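PDB 1M1F: endoribonuclease PemK from Escherichia coli, which acts as the toxin of a plasmid-maintaining toxin-antitoxin system, probably by cleaving RNA, and is neutralised by its cognate antitoxin PemI. Local coordinates for residues A[5-10]-A[25-30]; A[62-67]-A[92-97]. All blocks are in the same frame, centred on the assembly; numbering follows the deposited sequence.

Contact 1: residues A[5-10]-A[25-30]; sequences EIWLVS and VLIVTP
W7 and V25 form the hydrogen-bonded pair of an antiparallel beta hairpin, strand 5-10 against strand 22-27, and I6 and L26 form the adjoining non-hydrogen-bonded pair. Two bonds close the first pair: W7 N gives to V25 O at 2.9 Å, and V25 N gives to W7 O at 2.8 Å. Beyond the I6/L26 pair, I27 N donates to E5 O at 2.9 Å. The tight part lies on the face that carries W7, V25 and I27. With CG1 anti to its carbonyl carbon (chi1 -62°), I27 crosses the indole obliquely and sets CD1 3.3 Å from W7 NE1. E5 runs side by side with I27, and its OE1 takes the indole N-H at 2.8 Å; OE1 lies in the ring plane of W7, while the N-H meets OE1 on the anti side, 27° out of the carboxylate plane. OE2 of E5 is salt-bridged to R89, which fixes the acid from its other oxygen. V9 CG1 packs on V25 CG2 at 3.7 Å, and M82 covers this corner. On the face of I6 and L26 the touch across the strands is looser, I6 CG1 standing 4.1 Å from L26 CD1, although M98 and V101 of helix 95-106 cover L26. Of the touching residues W7 alone is not buried, so the indole is where the contact nears solvent. Within this SH3-like PemK/MazF fold, the acid between indole and guanidinium joins strands 5-10 and 88-92, and its ion pair with R89 would be expected to keep it ionised.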
# COMPACT_ATOMS: atom_id res chain seq x y z
N GLU A 5 12.17 9.25 -3.82
CA GLU A 5 13.39 8.74 -3.22
C GLU A 5 13.35 7.23 -3.13
O GLU A 5 12.31 6.63 -2.88
CB GLU A 5 13.61 9.30 -1.81
CG GLU A 5 13.88 10.79 -1.79
CD GLU A 5 13.93 11.40 -0.40
OE1 GLU A 5 13.61 10.72 0.58
OE2 GLU A 5 14.31 12.58 -0.30
N ILE A 6 14.52 6.62 -3.31
CA ILE A 6 14.73 5.21 -3.09
C ILE A 6 15.46 5.08 -1.76
O ILE A 6 16.48 5.74 -1.53
CB ILE A 6 15.57 4.59 -4.21
CG1 ILE A 6 14.78 4.59 -5.51
CG2 ILE A 6 15.98 3.17 -3.86
CD1 ILE A 6 15.55 4.05 -6.70
N TRP A 7 14.88 4.25 -0.87
CA TRP A 7 15.43 3.94 0.45
C TRP A 7 15.68 2.45 0.57
O TRP A 7 14.89 1.65 0.07
CB TRP A 7 14.46 4.38 1.56
CG TRP A 7 14.34 5.86 1.74
CD1 TRP A 7 13.97 6.78 0.81
CD2 TRP A 7 14.63 6.61 2.93
NE1 TRP A 7 13.99 8.05 1.34
CE2 TRP A 7 14.39 7.97 2.65
CE3 TRP A 7 15.04 6.26 4.22
CZ2 TRP A 7 14.56 8.97 3.59
CZ3 TRP A 7 15.22 7.26 5.16
CH2 TRP A 7 14.97 8.60 4.84
N LEU A 8 16.78 2.08 1.21
CA LEU A 8 17.07 0.68 1.51
C LEU A 8 16.46 0.36 2.87
O LEU A 8 16.79 1.00 3.86
CB LEU A 8 18.57 0.46 1.54
CG LEU A 8 19.00 -0.98 1.83
CD1 LEU A 8 18.61 -1.93 0.72
CD2 LEU A 8 20.50 -1.05 2.08
N VAL A 9 15.59 -0.64 2.93
CA VAL A 9 14.90 -0.95 4.18
C VAL A 9 14.48 -2.40 4.25
O VAL A 9 14.19 -3.03 3.24
CB VAL A 9 13.66 0.00 4.34
CG1 VAL A 9 12.57 -0.29 3.28
CG2 VAL A 9 13.10 -0.05 5.76
N SER A 10 14.46 -2.93 5.48
CA SER A 10 13.93 -4.27 5.73
C SER A 10 12.41 -4.28 5.70
O SER A 10 11.77 -3.52 6.40
CB SER A 10 14.38 -4.79 7.09
OG SER A 10 13.84 -6.08 7.31
N VAL A 25 13.26 0.49 -1.82
CA VAL A 25 11.85 0.80 -2.00
C VAL A 25 11.74 2.24 -2.48
O VAL A 25 12.60 3.08 -2.19
CB VAL A 25 11.00 0.59 -0.71
CG1 VAL A 25 11.14 -0.82 -0.18
CG2 VAL A 25 11.34 1.61 0.34
N LEU A 26 10.69 2.53 -3.24
CA LEU A 26 10.45 3.85 -3.80
C LEU A 26 9.32 4.54 -3.05
O LEU A 26 8.24 3.97 -2.92
CB LEU A 26 10.09 3.73 -5.28
CG LEU A 26 9.77 5.01 -6.04
CD1 LEU A 26 10.98 5.94 -6.06
CD2 LEU A 26 9.31 4.69 -7.45
N ILE A 27 9.55 5.75 -2.56
CA ILE A 27 8.53 6.49 -1.83
C ILE A 27 7.49 7.07 -2.78
O ILE A 27 7.82 7.77 -3.74
CB ILE A 27 9.17 7.59 -0.94
CG1 ILE A 27 10.10 6.93 0.10
CG2 ILE A 27 8.09 8.45 -0.27
CD1 ILE A 27 10.71 7.86 1.15
N VAL A 28 6.23 6.75 -2.51
CA VAL A 28 5.09 7.18 -3.31
C VAL A 28 4.45 8.48 -2.82
O VAL A 28 4.00 9.30 -3.62
CB VAL A 28 4.00 6.07 -3.29
CG1 VAL A 28 2.69 6.51 -3.95
CG2 VAL A 28 4.53 4.80 -3.94
N THR A 29 4.40 8.66 -1.51
CA THR A 29 3.71 9.79 -0.91
C THR A 29 4.60 11.02 -0.82
O THR A 29 5.82 10.90 -0.74
CB THR A 29 3.20 9.40 0.49
OG1 THR A 29 4.13 8.49 1.11
CG2 THR A 29 1.90 8.61 0.41
N PRO A 30 3.99 12.21 -0.81
CA PRO A 30 4.77 13.45 -0.76
C PRO A 30 5.32 13.78 0.61
O PRO A 30 4.88 13.24 1.62
CB PRO A 30 3.77 14.53 -1.15
CG PRO A 30 2.43 13.95 -0.99
CD PRO A 30 2.54 12.46 -0.87

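Contact 2: residues A[62-67]-A[92-97]; sequences DGVGIR and RVPETI
I66 and V64 of the loop 62-67 lean on the turn that leads from R92 into helix 95-106, and the contact is made mainly by apolar carbons, with two backbone oxygens at its margin. In I66, CB carries two branches that part company. CG2, anti to the carbonyl carbon, meets the backbone O of R92 at 3.6 Å and the ring carbon CD of P94 at 3.9 Å. CG1 sits between backbone N and carbonyl carbon (chi1 66°), and from there the chain runs out extended to CD1, which reaches V93 CG1 at 4.1 Å; I66 and V93 thus lie side by side, pointing the same way. V64 instead stands at about a right angle to both of its partners. Its CB faces P94 CG at 4.0 Å, its backbone O lies 3.8 Å from the same CG, and its CG1 touches I97 CD1 at 3.9 Å. Both loop side chains come to the CG-CD edge of the pyrrolidine ring, V64 at CG and I66 at CD. On the other segment, a salt bridge from R92 NH2 to E95 OE2 (3.1 Å) spans the turn, linking the end of strand 88-92 to the first turn of the helix. P94 is the N-cap residue of helix 95-106, so the loop packs on that helix's start. Burial is uneven: V93 and I97 are buried, whereas V64, I66 and P94 are partly exposed. L61 touches both I66 and I97, and strand 5-10 lies alongside, so the contact sits where the 62-67 loop, linking strands 58-60 and 71-79, meets the N-terminal end of helix 95-106 beside the edge strand 88-92.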
# COMPACT_ATOMS: atom_id res chain seq x y z
N ASP A 62 16.03 0.59 -15.72
CA ASP A 62 17.17 0.55 -16.63
C ASP A 62 17.30 1.80 -17.50
O ASP A 62 16.32 2.32 -18.00
CB ASP A 62 17.03 -0.67 -17.54
CG ASP A 62 18.35 -1.33 -17.88
OD1 ASP A 62 19.37 -1.05 -17.22
OD2 ASP A 62 18.46 -2.17 -18.80
N GLY A 63 18.53 2.29 -17.66
CA GLY A 63 18.82 3.38 -18.57
C GLY A 63 18.46 4.80 -18.15
O GLY A 63 18.46 5.70 -18.98
N VAL A 64 18.18 5.01 -16.86
CA VAL A 64 17.74 6.32 -16.38
C VAL A 64 18.78 7.08 -15.55
O VAL A 64 18.50 8.15 -15.03
CB VAL A 64 16.38 6.20 -15.60
CG1 VAL A 64 15.37 5.45 -16.44
CG2 VAL A 64 16.53 5.49 -14.27
N GLY A 65 19.98 6.53 -15.42
CA GLY A 65 21.07 7.22 -14.75
C GLY A 65 21.16 7.06 -13.24
O GLY A 65 21.87 7.82 -12.59
N ILE A 66 20.42 6.11 -12.67
CA ILE A 66 20.51 5.88 -11.23
C ILE A 66 21.34 4.64 -10.92
O ILE A 66 21.70 3.87 -11.80
CB ILE A 66 19.11 5.79 -10.61
CG1 ILE A 66 18.36 4.55 -11.12
CG2 ILE A 66 18.32 7.06 -10.92
CD1 ILE A 66 17.12 4.23 -10.33
N ARG A 67 21.66 4.45 -9.64
CA ARG A 67 22.48 3.33 -9.22
C ARG A 67 21.65 2.07 -9.03
O ARG A 67 22.08 0.97 -9.35
CB ARG A 67 23.19 3.67 -7.93
N ARG A 92 17.45 9.52 -5.71
CA ARG A 92 16.13 9.84 -6.24
C ARG A 92 16.01 9.31 -7.64
O ARG A 92 17.01 9.25 -8.37
CB ARG A 92 15.94 11.34 -6.39
CG ARG A 92 16.20 12.26 -5.25
CD ARG A 92 15.59 13.62 -5.59
NE ARG A 92 14.32 13.35 -6.25
CZ ARG A 92 13.14 13.87 -5.94
NH1 ARG A 92 13.01 14.82 -5.02
NH2 ARG A 92 12.07 13.45 -6.61
N VAL A 93 14.79 9.00 -8.06
CA VAL A 93 14.57 8.62 -9.45
C VAL A 93 14.11 9.86 -10.22
O VAL A 93 13.58 10.79 -9.64
CB VAL A 93 13.48 7.54 -9.60
CG1 VAL A 93 13.86 6.30 -8.82
CG2 VAL A 93 12.09 8.04 -9.17
N PRO A 94 14.33 9.87 -11.53
CA PRO A 94 13.80 10.94 -12.37
C PRO A 94 12.27 11.00 -12.31
O PRO A 94 11.62 9.97 -12.08
CB PRO A 94 14.24 10.55 -13.79
CG PRO A 94 15.28 9.53 -13.64
CD PRO A 94 15.13 8.90 -12.30
N GLU A 95 11.71 12.18 -12.53
CA GLU A 95 10.26 12.35 -12.51
C GLU A 95 9.56 11.47 -13.54
O GLU A 95 8.45 11.03 -13.29
CB GLU A 95 9.86 13.83 -12.67
CG GLU A 95 10.25 14.73 -11.51
CD GLU A 95 9.75 14.25 -10.15
OE1 GLU A 95 8.58 13.82 -10.05
OE2 GLU A 95 10.54 14.30 -9.19
N THR A 96 10.18 11.19 -14.67
CA THR A 96 9.55 10.30 -15.63
C THR A 96 9.24 8.94 -15.00
O THR A 96 8.16 8.41 -15.20
CB THR A 96 10.43 10.11 -16.86
OG1 THR A 96 11.78 9.86 -16.45
CG2 THR A 96 10.50 11.39 -17.71
N ILE A 97 10.20 8.36 -14.28
CA ILE A 97 9.97 7.07 -13.62
C ILE A 97 8.87 7.21 -12.59
O ILE A 97 7.95 6.40 -12.53
CB ILE A 97 11.25 6.56 -12.91
CG1 ILE A 97 12.31 6.13 -13.92
CG2 ILE A 97 10.92 5.42 -11.94
CD1 ILE A 97 11.89 5.00 -14.84

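Overall arrangement
From the N terminus the chain runs through strand 5-10, loops out and returns on strand 22-27, where contact 1 closes the hairpin. Helix 31-37 and strands 41-46 and 58-60 follow before the 62-67 loop opens contact 2, which closes only after strands 71-79 and 88-92, at the start of helix 95-106. The two contacts are thus in series, neither nested nor crossed, with centres about 14 Å apart. They still touch: I6 CD1 packs on V93 CG1 at 3.5 Å and on I66 CD1 at 4.0 Å, and L26 CD1 on V93 CG2 at 3.9 Å. Together they tie the first hairpin of the antiparallel sheet in this SH3-like PemK/MazF fold to the 62-67 loop and the last helix.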